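Local coordinates for VP1 (Polyomavirus HPyV6, PDB 4PCG), which forms the pentameric building block of the viral capsid and probably serves in attachment to host cells, its chain folded as a jelly roll, at residues 49-54 and 139-144; 147-152 and 174-179. All blocks are in the same frame, centred on the assembly; numbering follows the deposited sequence. Where two conformers were deposited one is given.

Contact 1. Residues 49-54 and 139-144; sequences FTDTLD and RMNVAA. With NA (sodium ion), chain L.
T52 and L53 pair with N141 and V142 as a two-stranded parallel sheet in the loops of the VP1 jelly roll, the chain directions only 14° apart. Three backbone bonds hold it: N141 N to D51 O, L53 N to N141 O at 2.9 Å, and A143 N to L53 O. D51 O and N141 O each also receive a CA-H group, from M140 CA and T52 CA respectively.

T52 and N141 put their side chains on one face, where T52 OG1 lies 3.7 Å from N141 CB. The same hydroxyl bonds D51 OD1 from above the carboxylate plane. D51 and N141 run side by side with carboxylate and amide planes at right angles, and D51 CB comes 3.1 Å from R139 O.

On the face of L53 and V142, the contact is apolar. M140 sends CG anti to its own N (chi1 -152°) and bends at chi3, which carries CE to a tight 3.4 Å from L53 CD1. Y47 also touches L53, while R139 is salt-bridged to D136 and makes a cation-pi contact with Y241 of a neighbouring subunit.

Beside the strand, T48 completes a sodium site with T50, T52, D54 and a water; D54 OD2 reaches the sodium ion at 2.4 Å, and T52 O at 2.5 Å from the ion binds it through the backbone.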
# COMPACT_ATOMS: atom_id res chain seq x y z
N PHE B 49 4.97 14.85 28.31
CA PHE B 49 5.27 13.43 28.37
C PHE B 49 5.00 12.85 29.74
O PHE B 49 5.65 11.90 30.15
CB PHE B 49 6.73 13.20 27.94
CG PHE B 49 7.04 13.62 26.52
CD1 PHE B 49 6.02 13.84 25.58
CD2 PHE B 49 8.35 13.74 26.10
CE1 PHE B 49 6.33 14.22 24.28
CE2 PHE B 49 8.66 14.09 24.80
CZ PHE B 49 7.65 14.35 23.89
N THR B 50 4.05 13.44 30.46
CA THR B 50 3.67 13.00 31.80
C THR B 50 2.79 11.76 31.73
O THR B 50 2.41 11.29 30.64
CB THR B 50 2.86 14.10 32.52
OG1 THR B 50 1.64 14.36 31.79
CG2 THR B 50 3.68 15.39 32.65
N ASP B 51 2.40 11.29 32.90
CA ASP B 51 1.50 10.15 32.98
C ASP B 51 -0.00 10.53 32.88
O ASP B 51 -0.86 9.75 33.28
CB ASP B 51 1.76 9.42 34.29
CG ASP B 51 1.49 10.29 35.49
OD1 ASP B 51 0.98 11.43 35.33
OD2 ASP B 51 1.81 9.86 36.60
N THR B 52 -0.30 11.74 32.41
CA THR B 52 -1.68 12.26 32.42
C THR B 52 -2.01 12.80 31.07
O THR B 52 -1.22 13.55 30.48
CB THR B 52 -1.86 13.38 33.48
OG1 THR B 52 -1.60 12.84 34.75
CG2 THR B 52 -3.29 13.96 33.49
N LEU B 53 -3.16 12.40 30.54
CA LEU B 53 -3.69 12.97 29.32
C LEU B 53 -4.35 14.28 29.67
O LEU B 53 -5.29 14.30 30.49
CB LEU B 53 -4.76 12.06 28.68
CG LEU B 53 -4.30 10.79 28.00
CD1 LEU B 53 -5.52 10.05 27.46
CD2 LEU B 53 -3.33 11.10 26.87
N ASP B 54 -3.88 15.36 29.04
CA ASP B 54 -4.18 16.71 29.49
C ASP B 54 -5.21 17.33 28.57
O ASP B 54 -5.19 17.12 27.35
CB ASP B 54 -2.92 17.58 29.53
CG ASP B 54 -1.83 16.99 30.42
OD1 ASP B 54 -2.09 16.85 31.62
OD2 ASP B 54 -0.71 16.66 29.92
N ARG B 139 -0.56 3.38 35.56
CA ARG B 139 0.29 4.56 35.41
C ARG B 139 -0.37 5.77 34.78
O ARG B 139 0.13 6.86 34.95
CB ARG B 139 1.50 4.24 34.53
CG ARG B 139 2.68 3.62 35.24
CD ARG B 139 3.65 3.03 34.22
NE ARG B 139 3.02 1.88 33.57
CZ ARG B 139 2.99 0.65 34.07
NH1 ARG B 139 3.60 0.36 35.20
NH2 ARG B 139 2.37 -0.31 33.41
N MET B 140 -1.43 5.60 34.00
CA MET B 140 -1.92 6.73 33.22
C MET B 140 -3.19 7.29 33.84
O MET B 140 -4.04 6.54 34.29
CB MET B 140 -2.19 6.33 31.77
CG MET B 140 -2.05 7.50 30.82
SD MET B 140 -2.66 7.13 29.17
CE MET B 140 -4.40 7.42 29.39
N ASN B 141 -3.29 8.62 33.84
CA ASN B 141 -4.46 9.32 34.34
C ASN B 141 -5.08 10.13 33.21
O ASN B 141 -4.43 10.44 32.21
CB ASN B 141 -4.05 10.24 35.51
CG ASN B 141 -3.38 9.46 36.63
OD1 ASN B 141 -4.02 8.64 37.27
ND2 ASN B 141 -2.08 9.69 36.84
N VAL B 142 -6.36 10.43 33.35
CA VAL B 142 -7.05 11.33 32.42
C VAL B 142 -7.38 12.59 33.20
O VAL B 142 -7.99 12.54 34.27
CB VAL B 142 -8.35 10.70 31.84
CG1 VAL B 142 -9.03 11.66 30.90
CG2 VAL B 142 -8.03 9.42 31.11
N ALA B 143 -7.00 13.74 32.66
CA ALA B 143 -7.23 15.00 33.35
C ALA B 143 -8.73 15.23 33.63
O ALA B 143 -9.60 14.78 32.86
CB ALA B 143 -6.64 16.14 32.56
N ALA B 144 -9.00 15.97 34.71
CA ALA B 144 -10.37 16.11 35.25
C ALA B 144 -11.34 16.76 34.26
O ALA B 144 -12.53 16.50 34.29
CB ALA B 144 -10.35 16.90 36.54
NA NA L . 0.69 14.79 29.55
O HOH W 1 -0.01 14.29 27.39

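Contact 2. Residues 147-152 and 174-179; sequences EGPSKE and IEIWSA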
# COMPACT_ATOMS: atom_id res chain seq x y z
N GLU B 147 -13.59 13.53 29.72
CA GLU B 147 -14.29 12.28 30.00
C GLU B 147 -13.28 11.12 30.01
O GLU B 147 -12.54 10.90 29.04
CB GLU B 147 -15.37 12.00 28.94
CG GLU B 147 -16.60 12.87 29.06
CD GLU B 147 -17.67 12.35 30.01
OE1 GLU B 147 -17.49 11.28 30.65
OE2 GLU B 147 -18.70 13.03 30.17
N GLY B 148 -13.29 10.36 31.09
CA GLY B 148 -12.40 9.22 31.21
C GLY B 148 -13.20 8.01 31.65
O GLY B 148 -14.34 8.15 32.06
N PRO B 149 -12.59 6.82 31.58
CA PRO B 149 -13.33 5.64 32.08
C PRO B 149 -13.69 5.72 33.55
O PRO B 149 -13.00 6.40 34.31
CB PRO B 149 -12.36 4.49 31.84
CG PRO B 149 -11.28 5.02 30.94
CD PRO B 149 -11.22 6.49 31.17
N SER B 150 -14.74 5.01 33.97
CA SER B 150 -15.05 4.86 35.40
C SER B 150 -13.88 4.14 36.06
O SER B 150 -13.15 3.40 35.41
CB SER B 150 -16.32 4.06 35.64
OG SER B 150 -17.39 4.59 34.87
N LYS B 151 -13.67 4.42 37.35
CA LYS B 151 -12.60 3.79 38.12
C LYS B 151 -13.24 2.63 38.88
O LYS B 151 -13.62 2.77 40.05
CB LYS B 151 -11.99 4.79 39.10
CG LYS B 151 -11.30 5.97 38.45
CD LYS B 151 -9.98 5.56 37.84
CE LYS B 151 -9.19 6.77 37.35
NZ LYS B 151 -8.57 7.51 38.48
N GLU B 152 -13.37 1.49 38.21
CA GLU B 152 -14.04 0.33 38.81
C GLU B 152 -13.15 -0.90 38.79
O GLU B 152 -13.64 -2.01 38.85
CB GLU B 152 -15.35 0.08 38.10
CG GLU B 152 -16.31 1.25 38.23
CD GLU B 152 -17.59 1.08 37.45
OE1 GLU B 152 -17.66 0.21 36.56
OE2 GLU B 152 -18.53 1.84 37.73
N ILE B 174 -9.87 11.13 21.93
CA ILE B 174 -9.69 9.94 21.09
C ILE B 174 -8.66 8.96 21.64
O ILE B 174 -8.65 7.80 21.23
CB ILE B 174 -9.39 10.29 19.62
CG1 ILE B 174 -8.00 10.96 19.50
CG2 ILE B 174 -10.49 11.16 19.03
CD1 ILE B 174 -7.60 11.28 18.05
N GLU B 175 -7.80 9.38 22.56
CA GLU B 175 -6.85 8.46 23.12
C GLU B 175 -7.48 7.53 24.17
O GLU B 175 -6.79 6.70 24.74
CB GLU B 175 -5.66 9.23 23.71
CG GLU B 175 -4.74 9.78 22.64
CD GLU B 175 -3.84 10.88 23.17
OE1 GLU B 175 -2.82 10.54 23.82
OE2 GLU B 175 -4.16 12.08 22.96
N ILE B 176 -8.80 7.68 24.40
CA ILE B 176 -9.55 6.91 25.39
C ILE B 176 -10.78 6.21 24.78
O ILE B 176 -11.05 5.05 25.12
CB ILE B 176 -10.01 7.83 26.55
CG1 ILE B 176 -8.78 8.35 27.35
CG2 ILE B 176 -10.98 7.13 27.47
CD1 ILE B 176 -8.06 7.26 28.12
N TRP B 177 -11.51 6.92 23.91
CA TRP B 177 -12.85 6.51 23.49
C TRP B 177 -12.89 5.98 22.06
O TRP B 177 -12.62 6.72 21.11
CB TRP B 177 -13.85 7.67 23.63
CG TRP B 177 -13.99 8.16 25.06
CD1 TRP B 177 -13.29 9.19 25.64
CD2 TRP B 177 -14.82 7.61 26.10
NE1 TRP B 177 -13.65 9.32 26.96
CE2 TRP B 177 -14.58 8.36 27.27
CE3 TRP B 177 -15.76 6.57 26.16
CZ2 TRP B 177 -15.23 8.09 28.48
CZ3 TRP B 177 -16.40 6.31 27.36
CH2 TRP B 177 -16.13 7.06 28.50
N SER B 178 -13.30 4.72 21.93
CA SER B 178 -13.42 4.01 20.64
C SER B 178 -14.91 3.78 20.32
O SER B 178 -15.70 3.49 21.22
CB SER B 178 -12.71 2.66 20.74
OG SER B 178 -12.65 1.96 19.49
N ALA B 179 -15.27 3.86 19.03
CA ALA B 179 -16.63 3.49 18.58
C ALA B 179 -16.99 2.09 19.06
O ALA B 179 -16.17 1.20 19.07
CB ALA B 179 -16.73 3.56 17.06
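The indole of W177 donates a hydrogen bond to the main chain of a loop here, at the start of strand 177-179, an outermost strand within this chain of a small three-stranded antiparallel sheet. The loop, 147-152, runs between strands 141-142 and 163-166, and it meets the other segment through E147, G148 and P149.

W177 NE1 gives its hydrogen to E147 O over 2.8 Å, with an N-H...O angle of 165°. Relative to the indole, the oxygen lies almost in the ring plane; relative to the carbonyl, the approach is far less regular: the C=O...N angle is 116° and the donor stands well above the carbonyl plane, away from the lone-pair directions. The edge of the six-membered ring runs alongside the next peptide, with W177 CZ2 3.7 Å from G148 O, while E147 CB packs 3.7 Å from W177 NE1.

I176 fills the other half of the contact. With CG2 anti to the backbone N, that methyl points at the proline ring and meets P149 CD at 3.8 Å, the two side chains crossing at about a right angle. The same CG2 stands 3.5 Å above the plane of W177, displaced toward the rim of the indole, and thus lies against both the proline and the tryptophan.

F172 meets the W177 ring edge-to-face, and T163 and K165 of strand 163-166 pack on it as well. E147 is tied to the same strand by a salt bridge from OE1 to K165.

Because the acceptor is a main-chain oxygen, the bond ties the buried indole to the path of the loop backbone while satisfying its N-H, and I176 CG2 adds apolar packing on one face of the indole and is itself backed by P149.

Overall arrangement
Contact 1 closes before contact 2 opens along the chain, and their centres lie 12 Å apart on the same side of the subunit. Most of the bridge between them is apolar and centres on I176: its CD1 sits 3.7 Å from V142 CG2, and its CG1 the same distance from L53 CD1. Next to it, the carboxylate oxygen E175 OE1 approaches L53 CD2. The two contacts belong to different small sheets, the parallel pair 52-53 with 141-142 and the antiparallel one that includes 177-179, both lying outside the main strands of the jelly-roll sandwich. Both touch the second subunit, so this linked region also forms part of the pentamer interface.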